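Local atomic coordinates of acyl-CoA N-acyltransferases (NAT) superfamily protein (Arabidopsis thaliana, PDB entry 6TH0), a protein that binds acetyl-CoA and probably transfers its acetyl group to the N-terminal methionine of transmembrane proteins and to lysine side chains of proteins. Residues T5-P10 and V51-P56; D44-A49 and V67-V72; L94-T99 and G131-V136. All coordinates share one frame; numbering follows the deposited sequence.

Contact 1: T5-P10 and V51-P56; sequences TICFRP and VDRSRP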
loop_
_atom_site.group_PDB
_atom_site.type_symbol
_atom_site.label_atom_id
_atom_site.label_comp_id
_atom_site.label_asym_id
_atom_site.label_seq_id
_atom_site.Cartn_x
_atom_site.Cartn_y
_atom_site.Cartn_z
ATOM N N THR A 5 -3.077 14.634 -16.646
ATOM C CA THR A 5 -3.035 15.500 -15.476
ATOM C C THR A 5 -2.285 14.853 -14.301
ATOM O O THR A 5 -1.411 15.485 -13.710
ATOM C CB THR A 5 -4.464 15.905 -15.021
ATOM O OG1 THR A 5 -5.294 14.743 -14.924
ATOM C CG2 THR A 5 -5.088 16.875 -16.009
ATOM N N ILE A 6 -2.609 13.601 -13.971
ATOM C CA ILE A 6 -2.037 12.913 -12.811
ATOM C C ILE A 6 -0.875 12.033 -13.255
ATOM O O ILE A 6 -1.009 11.243 -14.198
ATOM C CB ILE A 6 -3.101 12.073 -12.086
ATOM C CG1 ILE A 6 -4.282 12.952 -11.666
ATOM C CG2 ILE A 6 -2.499 11.405 -10.862
ATOM C CD1 ILE A 6 -3.890 14.100 -10.748
ATOM N N CYS A 7 0.261 12.161 -12.567
ATOM C CA CYS A 7 1.467 11.387 -12.835
ATOM C C CYS A 7 1.924 10.654 -11.578
ATOM O O CYS A 7 1.538 10.996 -10.456
ATOM C CB CYS A 7 2.601 12.278 -13.359
ATOM S SG CYS A 7 2.331 12.986 -14.989
ATOM N N PHE A 8 2.763 9.639 -11.772
ATOM C CA PHE A 8 3.239 8.822 -10.666
ATOM C C PHE A 8 4.759 8.754 -10.679
ATOM O O PHE A 8 5.372 8.618 -11.737
ATOM C CB PHE A 8 2.606 7.430 -10.728
ATOM C CG PHE A 8 1.101 7.470 -10.790
ATOM C CD1 PHE A 8 0.345 7.632 -9.636
ATOM C CD2 PHE A 8 0.446 7.382 -12.006
ATOM C CE1 PHE A 8 -1.033 7.690 -9.693
ATOM C CE2 PHE A 8 -0.937 7.440 -12.068
ATOM C CZ PHE A 8 -1.674 7.590 -10.915
ATOM N N ARG A 9 5.365 8.904 -9.508
ATOM C CA ARG A 9 6.815 8.847 -9.391
ATOM C C ARG A 9 7.164 8.231 -8.050
ATOM O O ARG A 9 6.317 8.175 -7.148
ATOM C CB ARG A 9 7.444 10.239 -9.520
ATOM C CG ARG A 9 6.876 11.256 -8.498
ATOM C CD ARG A 9 7.849 12.414 -8.296
ATOM N NE ARG A 9 7.298 13.464 -7.431
ATOM C CZ ARG A 9 7.277 13.400 -6.103
ATOM N NH1 ARG A 9 7.754 12.328 -5.484
ATOM N NH2 ARG A 9 6.775 14.400 -5.388
ATOM N N PRO A 10 8.392 7.747 -7.885
ATOM C CA PRO A 10 8.802 7.243 -6.574
ATOM C C PRO A 10 8.773 8.364 -5.547
ATOM O O PRO A 10 9.022 9.531 -5.857
ATOM C CB PRO A 10 10.223 6.732 -6.810
ATOM C CG PRO A 10 10.305 6.499 -8.305
ATOM C CD PRO A 10 9.437 7.564 -8.907
ATOM N N VAL A 51 1.014 12.905 -8.319
ATOM C CA VAL A 51 1.126 14.357 -8.360
ATOM C C VAL A 51 0.293 14.907 -9.508
ATOM O O VAL A 51 0.072 14.239 -10.523
ATOM C CB VAL A 51 2.599 14.816 -8.500
ATOM C CG1 VAL A 51 3.444 14.252 -7.362
ATOM C CG2 VAL A 51 3.167 14.398 -9.860
ATOM N N ASP A 52 -0.211 16.123 -9.319
ATOM C CA ASP A 52 -0.862 16.899 -10.371
ATOM C C ASP A 52 0.052 18.091 -10.643
ATOM O O ASP A 52 -0.050 19.126 -9.982
ATOM C CB ASP A 52 -2.262 17.333 -9.951
ATOM C CG ASP A 52 -2.968 18.166 -11.005
ATOM O OD1 ASP A 52 -2.395 18.424 -12.085
ATOM O OD2 ASP A 52 -4.112 18.577 -10.738
ATOM N N ARG A 53 0.945 17.953 -11.627
ATOM C CA ARG A 53 1.871 19.045 -11.904
ATOM C C ARG A 53 1.166 20.243 -12.512
ATOM O O ARG A 53 1.787 21.300 -12.680
ATOM C CB ARG A 53 3.016 18.570 -12.803
ATOM C CG ARG A 53 3.999 17.663 -12.070
ATOM C CD ARG A 53 5.290 17.435 -12.845
ATOM N NE ARG A 53 6.093 16.386 -12.221
ATOM C CZ ARG A 53 6.102 15.119 -12.627
ATOM N NH1 ARG A 53 5.360 14.752 -13.664
ATOM N NH2 ARG A 53 6.854 14.220 -12.002
ATOM N N SER A 54 -0.113 20.093 -12.843
ATOM C CA SER A 54 -0.962 21.168 -13.326
ATOM C C SER A 54 -1.521 22.029 -12.200
ATOM O O SER A 54 -2.277 22.965 -12.481
ATOM C CB SER A 54 -2.112 20.583 -14.149
ATOM O OG SER A 54 -3.191 21.493 -14.232
ATOM N N ARG A 55 -1.181 21.741 -10.942
ATOM C CA ARG A 55 -1.764 22.487 -9.835
ATOM C C ARG A 55 -1.237 23.920 -9.815
ATOM O O ARG A 55 -0.042 24.151 -10.035
ATOM C CB ARG A 55 -1.444 21.819 -8.502
ATOM C CG ARG A 55 -2.152 20.503 -8.255
ATOM C CD ARG A 55 -1.671 19.912 -6.943
ATOM N NE ARG A 55 -2.180 20.659 -5.796
ATOM C CZ ARG A 55 -1.722 20.531 -4.556
ATOM N NH1 ARG A 55 -0.738 19.683 -4.295
ATOM N NH2 ARG A 55 -2.249 21.247 -3.574
ATOM N N PRO A 56 -2.098 24.895 -9.548
ATOM C CA PRO A 56 -1.648 26.286 -9.450
ATOM C C PRO A 56 -0.981 26.605 -8.118
ATOM O O PRO A 56 -1.081 25.867 -7.135
ATOM C CB PRO A 56 -2.947 27.084 -9.606
ATOM C CG PRO A 56 -3.999 26.166 -9.069
ATOM C CD PRO A 56 -3.563 24.773 -9.434
#
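The guanidinium group of Arg-53 comes obliquely upon Cys-7, its NH1 3.7 Å from Cys-7 CB, and one of its faces carries Val-51 CG2, 4.1 Å above the plane and over its centre. The guanidinium of Arg-9 meets the other methyl of Val-51, likewise at a slant, with NH2 3.9 Å from Val-51 CG1. Together they cover the Cys-7 and Val-51 side of the edge pairing of the GNAT sheet, where outermost strand 6-10 runs antiparallel to strand 45-52. Val-51 serves both arginines because CG1 lies beside its backbone N (chi1 -57°) while CG2 is wedged between N and the carbonyl carbon. The two cations stay close, Arg-9 NE standing 4.7 Å from Arg-53 NH2, but each has an acid of its own: Asp-15 for Arg-9, Glu-61 for Arg-53. Beneath them Cys-7 and Val-51 form a hydrogen-bonded pair, Cys-7 N to Val-51 O at 2.9 Å and nearly straight (170°), with the reverse bond alongside. On the opposite face Ile-6 CD1 meets Asp-52 CB at 3.7 Å, the two side chains crossing at about a right angle. Asp-52 OD2 is hydrogen-bonded to the hydroxyl of Tyr-106, and the chain leaves the strand in a type I turn from Asp-52 to Arg-55. An Asx turn reinforces it: Ser-54 N donates to Asp-52 OD1 at 2.9 Å, approaching from above the carboxylate plane, 42° out of it.

Contact 2: D44-A49 and V67-V72; sequences DIVSWA and VTAKIV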
loop_
_atom_site.group_PDB
_atom_site.type_symbol
_atom_site.label_atom_id
_atom_site.label_comp_id
_atom_site.label_asym_id
_atom_site.label_seq_id
_atom_site.Cartn_x
_atom_site.Cartn_y
_atom_site.Cartn_z
ATOM N N ASP A 44 13.966 -1.271 1.837
ATOM C CA ASP A 44 12.967 -2.320 2.000
ATOM C C ASP A 44 11.537 -1.813 1.922
ATOM O O ASP A 44 10.618 -2.636 1.970
ATOM C CB ASP A 44 13.143 -3.069 3.314
ATOM C CG ASP A 44 12.987 -2.164 4.521
ATOM O OD1 ASP A 44 12.945 -0.929 4.336
ATOM O OD2 ASP A 44 12.920 -2.684 5.653
ATOM N N ILE A 45 11.326 -0.524 1.666
ATOM C CA ILE A 45 9.997 0.010 1.421
ATOM C C ILE A 45 10.007 0.599 0.025
ATOM O O ILE A 45 10.907 1.368 -0.327
ATOM C CB ILE A 45 9.593 1.090 2.446
ATOM C CG1 ILE A 45 9.360 0.466 3.822
ATOM C CG2 ILE A 45 8.343 1.898 1.951
ATOM C CD1 ILE A 45 8.810 1.454 4.833
ATOM N N VAL A 46 9.042 0.183 -0.783
ATOM C CA VAL A 46 8.832 0.739 -2.104
ATOM C C VAL A 46 7.625 1.647 -1.999
ATOM O O VAL A 46 6.704 1.412 -1.201
ATOM C CB VAL A 46 8.666 -0.331 -3.204
ATOM C CG1 VAL A 46 9.990 -1.033 -3.461
ATOM C CG2 VAL A 46 7.594 -1.342 -2.818
ATOM N N SER A 47 7.627 2.703 -2.796
ATOM C CA SER A 47 6.468 3.572 -2.689
ATOM C C SER A 47 6.320 4.444 -3.924
ATOM O O SER A 47 7.253 4.618 -4.714
ATOM C CB SER A 47 6.584 4.446 -1.442
ATOM O OG SER A 47 7.763 5.221 -1.527
ATOM N N TRP A 48 5.109 4.968 -4.081
ATOM C CA TRP A 48 4.744 5.775 -5.232
ATOM C C TRP A 48 3.959 6.989 -4.766
ATOM O O TRP A 48 3.132 6.895 -3.856
ATOM C CB TRP A 48 3.926 4.970 -6.236
ATOM C CG TRP A 48 4.741 3.969 -6.977
ATOM C CD1 TRP A 48 5.332 4.141 -8.194
ATOM C CD2 TRP A 48 5.073 2.635 -6.556
ATOM N NE1 TRP A 48 6.000 3.002 -8.559
ATOM C CE2 TRP A 48 5.851 2.060 -7.575
ATOM C CE3 TRP A 48 4.777 1.873 -5.422
ATOM C CZ2 TRP A 48 6.352 0.753 -7.495
ATOM C CZ3 TRP A 48 5.261 0.577 -5.343
ATOM C CH2 TRP A 48 6.052 0.031 -6.375
ATOM N N ALA A 49 4.216 8.119 -5.400
ATOM C CA ALA A 49 3.458 9.334 -5.175
ATOM C C ALA A 49 2.633 9.614 -6.421
ATOM O O ALA A 49 3.043 9.296 -7.538
ATOM C CB ALA A 49 4.383 10.519 -4.871
ATOM N N VAL A 67 1.149 5.522 -2.085
ATOM C CA VAL A 67 1.038 4.141 -1.630
ATOM C C VAL A 67 2.423 3.710 -1.161
ATOM O O VAL A 67 3.423 4.101 -1.769
ATOM C CB VAL A 67 0.523 3.202 -2.735
ATOM C CG1 VAL A 67 1.502 3.172 -3.903
ATOM C CG2 VAL A 67 0.273 1.803 -2.182
ATOM N N THR A 68 2.496 3.062 0.003
ATOM C CA THR A 68 3.751 2.519 0.523
ATOM C C THR A 68 3.643 1.005 0.704
ATOM O O THR A 68 2.564 0.472 1.001
ATOM C CB THR A 68 4.134 3.157 1.847
ATOM O OG1 THR A 68 3.119 2.869 2.813
ATOM C CG2 THR A 68 4.276 4.670 1.681
ATOM N N ALA A 69 4.761 0.304 0.496
ATOM C CA ALA A 69 4.760 -1.150 0.559
ATOM C C ALA A 69 6.138 -1.636 1.005
ATOM O O ALA A 69 7.154 -0.981 0.770
ATOM C CB ALA A 69 4.394 -1.785 -0.793
ATOM N N LYS A 70 6.180 -2.829 1.583
ATOM C CA LYS A 70 7.466 -3.393 1.962
ATOM C C LYS A 70 7.554 -4.817 1.465
ATOM O O LYS A 70 6.545 -5.468 1.183
ATOM C CB LYS A 70 7.710 -3.362 3.479
ATOM C CG LYS A 70 6.777 -4.255 4.285
ATOM C CD LYS A 70 7.258 -4.344 5.726
ATOM C CE LYS A 70 6.331 -5.190 6.590
ATOM N NZ LYS A 70 6.833 -5.264 7.992
ATOM N N ILE A 71 8.780 -5.279 1.373
ATOM C CA ILE A 71 9.061 -6.597 0.840
ATOM C C ILE A 71 9.149 -7.573 2.003
ATOM O O ILE A 71 9.779 -7.283 3.030
ATOM C CB ILE A 71 10.348 -6.552 0.009
ATOM C CG1 ILE A 71 10.213 -5.457 -1.055
ATOM C CG2 ILE A 71 10.587 -7.893 -0.652
ATOM C CD1 ILE A 71 9.134 -5.720 -2.081
ATOM N N VAL A 72 8.544 -8.748 1.825
ATOM C CA VAL A 72 8.390 -9.760 2.863
ATOM C C VAL A 72 8.833 -11.104 2.297
ATOM O O VAL A 72 8.393 -11.486 1.207
ATOM C CB VAL A 72 6.914 -9.843 3.315
ATOM C CG1 VAL A 72 6.739 -10.808 4.463
ATOM C CG2 VAL A 72 6.387 -8.451 3.690
#
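Strand segments 45-49 and 67-72 run antiparallel, their axes 4.5 Å apart at closest and their directions 156° apart, as the two arms of a beta hairpin within the GNAT sheet. Val-46 and Ala-69 form one hydrogen-bonded pair, with Val-46 N to Ala-69 O at 2.7 Å and the return bond from Ala-69 N to Val-46 O. Trp-48 and Val-67 form the next, again with a bond each way, Trp-48 N reaching Val-67 O at 3.0 Å. On the other side of the Val-46 and Ala-69 pair, toward Asp-44, a longer bond runs from Ile-71 N to Asp-44 O at 3.3 Å. The side chains of both hydrogen-bonded pairs share the face packed by helix 111-123. Here Val-46 CG2 rests on Ala-69 CB at 3.8 Å, and the Trp-48 and Val-67 side chains run alongside each other in the same direction. Val-67 CG1, set between its backbone N and carbonyl carbon (chi1 63°), is 3.8 Å from Trp-48 CE3 and touches Trp-48 CB as well. The indole goes on to meet the ring of Tyr-122, their planes at about 65°. The other face holds the non-hydrogen-bonded pairs, Ile-45 with Lys-70 and Ser-47 with Thr-68, with helix 33-41 lying against Ile-45 and Ser-47. Lys-70 meets Ile-45 through CB alone; the rest of its extended chain takes no part. Ser-47 CB meets Thr-68 CG2 at 3.9 Å, while Thr-68 OG1 is hydrogen-bonded to Thr-99 OG1. Close to the backbone, Ile-45 CG2 sits 3.3 Å from Ala-69 O.

Contact 3: L94-T99 and G131-V136; sequences LVYILT and GVYLHV. With ACO (acetyl coenzyme *a), chain C.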
loop_
_atom_site.group_PDB
_atom_site.type_symbol
_atom_site.label_atom_id
_atom_site.label_comp_id
_atom_site.label_asym_id
_atom_site.label_seq_id
_atom_site.Cartn_x
_atom_site.Cartn_y
_atom_site.Cartn_z
ATOM N N LEU A 94 6.930 -11.518 -1.175
ATOM C CA LEU A 94 5.615 -10.911 -1.293
ATOM C C LEU A 94 5.790 -9.416 -1.104
ATOM O O LEU A 94 6.730 -8.977 -0.439
ATOM C CB LEU A 94 4.651 -11.459 -0.247
ATOM C CG LEU A 94 4.231 -12.906 -0.407
ATOM C CD1 LEU A 94 3.646 -13.431 0.886
ATOM C CD2 LEU A 94 3.219 -13.004 -1.535
ATOM N N VAL A 95 4.907 -8.636 -1.730
ATOM C CA VAL A 95 4.814 -7.201 -1.479
ATOM C C VAL A 95 3.626 -6.966 -0.559
ATOM O O VAL A 95 2.522 -7.453 -0.833
ATOM C CB VAL A 95 4.679 -6.409 -2.791
ATOM C CG1 VAL A 95 4.557 -4.916 -2.502
ATOM C CG2 VAL A 95 5.888 -6.685 -3.690
ATOM N N TYR A 96 3.859 -6.250 0.545
ATOM C CA TYR A 96 2.832 -5.930 1.533
ATOM C C TYR A 96 2.516 -4.439 1.466
ATOM O O TYR A 96 3.358 -3.610 1.814
ATOM C CB TYR A 96 3.311 -6.314 2.939
ATOM C CG TYR A 96 2.300 -6.064 4.043
ATOM C CD1 TYR A 96 1.209 -6.914 4.222
ATOM C CD2 TYR A 96 2.450 -4.987 4.917
ATOM C CE1 TYR A 96 0.279 -6.695 5.225
ATOM C CE2 TYR A 96 1.524 -4.752 5.922
ATOM C CZ TYR A 96 0.446 -5.602 6.076
ATOM O OH TYR A 96 -0.460 -5.363 7.088
ATOM N N ILE A 97 1.290 -4.093 1.071
ATOM C CA ILE A 97 0.921 -2.680 1.067
ATOM C C ILE A 97 0.690 -2.238 2.500
ATOM O O ILE A 97 -0.077 -2.869 3.247
ATOM C CB ILE A 97 -0.324 -2.431 0.204
ATOM C CG1 ILE A 97 0.008 -2.601 -1.279
ATOM C CG2 ILE A 97 -0.897 -1.011 0.510
ATOM C CD1 ILE A 97 -1.212 -2.725 -2.162
ATOM N N LEU A 98 1.384 -1.172 2.896
ATOM C CA LEU A 98 1.315 -0.603 4.232
ATOM C C LEU A 98 0.260 0.504 4.286
ATOM O O LEU A 98 -0.673 0.446 5.089
ATOM C CB LEU A 98 2.664 -0.016 4.623
ATOM C CG LEU A 98 3.833 -1.018 4.750
ATOM C CD1 LEU A 98 5.142 -0.295 4.563
ATOM C CD2 LEU A 98 3.780 -1.611 6.138
ATOM N N THR A 99 0.411 1.518 3.443
ATOM C CA THR A 99 -0.517 2.645 3.475
ATOM C C THR A 99 -0.918 3.033 2.060
ATOM O O THR A 99 -0.221 2.761 1.083
ATOM C CB THR A 99 0.086 3.857 4.188
ATOM O OG1 THR A 99 1.117 4.441 3.380
ATOM C CG2 THR A 99 0.649 3.483 5.557
ATOM N N GLY A 131 3.173 -12.138 -5.225
ATOM C CA GLY A 131 1.969 -11.329 -5.253
ATOM C C GLY A 131 2.016 -10.228 -4.214
ATOM O O GLY A 131 3.078 -9.862 -3.716
ATOM N N VAL A 132 0.822 -9.714 -3.911
ATOM C CA VAL A 132 0.617 -8.556 -3.046
ATOM C C VAL A 132 -0.414 -8.923 -1.989
ATOM O O VAL A 132 -1.394 -9.611 -2.291
ATOM C CB VAL A 132 0.130 -7.336 -3.864
ATOM C CG1 VAL A 132 -0.022 -6.080 -2.981
ATOM C CG2 VAL A 132 1.051 -7.091 -5.069
ATOM N N TYR A 133 -0.194 -8.487 -0.749
ATOM C CA TYR A 133 -1.205 -8.635 0.295
ATOM C C TYR A 133 -1.193 -7.404 1.192
ATOM O O TYR A 133 -0.310 -6.548 1.110
ATOM C CB TYR A 133 -1.040 -9.939 1.107
ATOM C CG TYR A 133 0.083 -10.024 2.135
ATOM C CD1 TYR A 133 1.426 -10.083 1.749
ATOM C CD2 TYR A 133 -0.207 -10.112 3.498
ATOM C CE1 TYR A 133 2.448 -10.173 2.708
ATOM C CE2 TYR A 133 0.799 -10.214 4.452
ATOM C CZ TYR A 133 2.126 -10.250 4.059
ATOM O OH TYR A 133 3.129 -10.359 5.027
ATOM N N LEU A 134 -2.239 -7.285 1.997
ATOM C CA LEU A 134 -2.423 -6.133 2.864
ATOM C C LEU A 134 -3.574 -6.432 3.811
ATOM O O LEU A 134 -4.285 -7.431 3.667
ATOM C CB LEU A 134 -2.703 -4.871 2.044
ATOM C CG LEU A 134 -4.066 -4.938 1.341
ATOM C CD1 LEU A 134 -4.594 -3.541 1.201
ATOM C CD2 LEU A 134 -4.021 -5.639 -0.031
ATOM N N HIS A 135 -3.770 -5.529 4.759
ATOM C CA HIS A 135 -4.896 -5.576 5.671
ATOM C C HIS A 135 -5.693 -4.292 5.518
ATOM O O HIS A 135 -5.121 -3.208 5.381
ATOM C CB HIS A 135 -4.442 -5.757 7.125
ATOM C CG HIS A 135 -3.770 -7.067 7.389
ATOM N ND1 HIS A 135 -2.414 -7.257 7.237
ATOM C CD2 HIS A 135 -4.271 -8.249 7.815
ATOM C CE1 HIS A 135 -2.109 -8.504 7.556
ATOM N NE2 HIS A 135 -3.220 -9.127 7.909
ATOM N N VAL A 136 -7.012 -4.435 5.510
ATOM C CA VAL A 136 -7.940 -3.324 5.409
ATOM C C VAL A 136 -8.743 -3.261 6.698
ATOM O O VAL A 136 -9.197 -4.292 7.208
ATOM C CB VAL A 136 -8.870 -3.512 4.188
ATOM C CG1 VAL A 136 -9.852 -2.377 4.067
ATOM C CG2 VAL A 136 -8.042 -3.688 2.912
HETATM N N1A ACO C . -16.056 8.865 -12.238
HETATM C C2A ACO C . -16.810 8.551 -11.130
HETATM N N3A ACO C . -16.561 7.724 -10.099
HETATM C C4A ACO C . -15.320 7.111 -10.219
HETATM C C5A ACO C . -14.422 7.337 -11.310
HETATM C C6A ACO C . -14.842 8.235 -12.311
HETATM N N6A ACO C . -14.025 8.493 -13.380
HETATM N N7A ACO C . -13.248 6.588 -11.165
HETATM C C8A ACO C . -13.432 5.922 -10.006
HETATM N N9A ACO C . -14.659 6.198 -9.402
HETATM C C1B ACO C . -15.191 5.648 -8.154
HETATM C C2B ACO C . -14.841 4.107 -7.925
HETATM O O2B ACO C . -15.717 3.323 -8.621
HETATM C C3B ACO C . -15.196 4.157 -6.365
HETATM O O3B ACO C . -16.536 4.234 -6.326
HETATM P P3B ACO C . -17.259 3.420 -4.843
HETATM O O7A ACO C . -16.816 4.473 -3.862
HETATM O O8A ACO C . -18.743 3.352 -5.161
HETATM O O9A ACO C . -16.457 2.140 -4.829
HETATM C C4B ACO C . -14.512 5.492 -5.915
HETATM O O4B ACO C . -14.623 6.411 -7.051
HETATM C C5B ACO C . -13.055 5.271 -5.465
HETATM O O5B ACO C . -12.310 4.614 -6.443
HETATM P P1A ACO C . -10.876 5.407 -6.633
HETATM O O1A ACO C . -11.133 6.790 -7.104
HETATM O O2A ACO C . -9.959 4.482 -7.383
HETATM O O3A ACO C . -10.103 5.594 -5.137
HETATM P P2A ACO C . -9.881 7.090 -4.650
HETATM O O4A ACO C . -8.767 7.763 -5.365
HETATM O O5A ACO C . -11.152 7.843 -4.358
HETATM O O6A ACO C . -9.182 6.883 -3.074
HETATM C CBP ACO C . -9.132 5.750 -0.951
HETATM C CCP ACO C . -9.708 5.772 -2.433
HETATM C CDP ACO C . -7.650 5.470 -1.050
HETATM C CEP ACO C . -9.830 4.668 -0.124
HETATM C CAP ACO C . -9.412 7.169 -0.387
HETATM O OAP ACO C . -10.797 7.343 -0.104
HETATM C C9P ACO C . -8.661 7.497 0.901
HETATM O O9P ACO C . -7.603 8.085 0.861
HETATM N N8P ACO C . -9.251 7.180 2.107
HETATM C C7P ACO C . -8.579 7.477 3.415
HETATM C C6P ACO C . -7.337 6.650 3.575
HETATM C C5P ACO C . -7.767 5.226 3.628
HETATM O O5P ACO C . -8.790 4.823 4.159
HETATM N N4P ACO C . -6.928 4.318 3.013
HETATM C C3P ACO C . -7.373 2.926 3.054
HETATM C C2P ACO C . -6.191 2.026 3.049
HETATM S S1P ACO C . -6.817 0.277 3.131
HETATM C C ACO C . -6.849 0.154 4.919
HETATM O O ACO C . -7.873 0.160 5.557
HETATM C CH3 ACO C . -5.577 0.103 5.591
HETATM O O HOH W 1 -1.947 -3.343 5.289
#
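Tyr-96 drives the edge of its ring into a face of Tyr-133 in a T-shaped stack: centroids 4.7 Å apart, planes at 60°, and CD1 of Tyr-96 above the Tyr-133 ring, offset toward its rim. The torsion of Tyr-96, with CG opposite the backbone N (chi1 -178°), carries the ring across to the neighbouring strand, where its hydroxyl meets the edge of the imidazole: Tyr-96 OH and His-135 ND1 are hydrogen-bonded at 2.7 Å. His-135 is further fixed by Glu-78 at NE2 and by Phe-161 stacked on its ring. Leu-94 CB closes on the edge of Tyr-133 at CE1, 3.9 Å away. With an alanine in place of Tyr-133, Tyr-96 would probably lose the face it leans on and become freer to swing its hydroxyl off His-135. On the reverse face Ile-97 CD1 packs obliquely on Val-132 CG1 at 3.7 Å, under helix 111-123. Direct parallel pairing ends at Ile-97 N to Tyr-133 O; beyond it a water takes over, donating to Ile-97 O at 2.8 Å and accepting from His-135 N at 2.9 Å. Just past this point the thioester end of acetyl-CoA lies against the second strand, its CH3 3.3 Å from His-135 O. Two parallel strands of a beta-alpha-beta unit, parting beside the acetyl group, are the hallmark splay of the GNAT acetyl-CoA site.

Contact 1 lies at the surface, contact 2 is partly buried, and contact 3 belongs to the core, beside the acetyl group. All three are strand pairings of one sheet. Contacts 1 and 2 share strand 45-52 and meet where Arg-9 O takes a probable hydrogen bond from Ala-49 N. Contacts 2 and 3 abut through neighbouring strands 63-73 and 93-102, joined by a probable hydrogen bond from Leu-98 N to Thr-68 O. Chemistry follows depth: arginines with acid partners at the edge, aliphatic groups and one indole against helices in the hairpin, then an aromatic cluster and a bridging water where the only parallel pair opens.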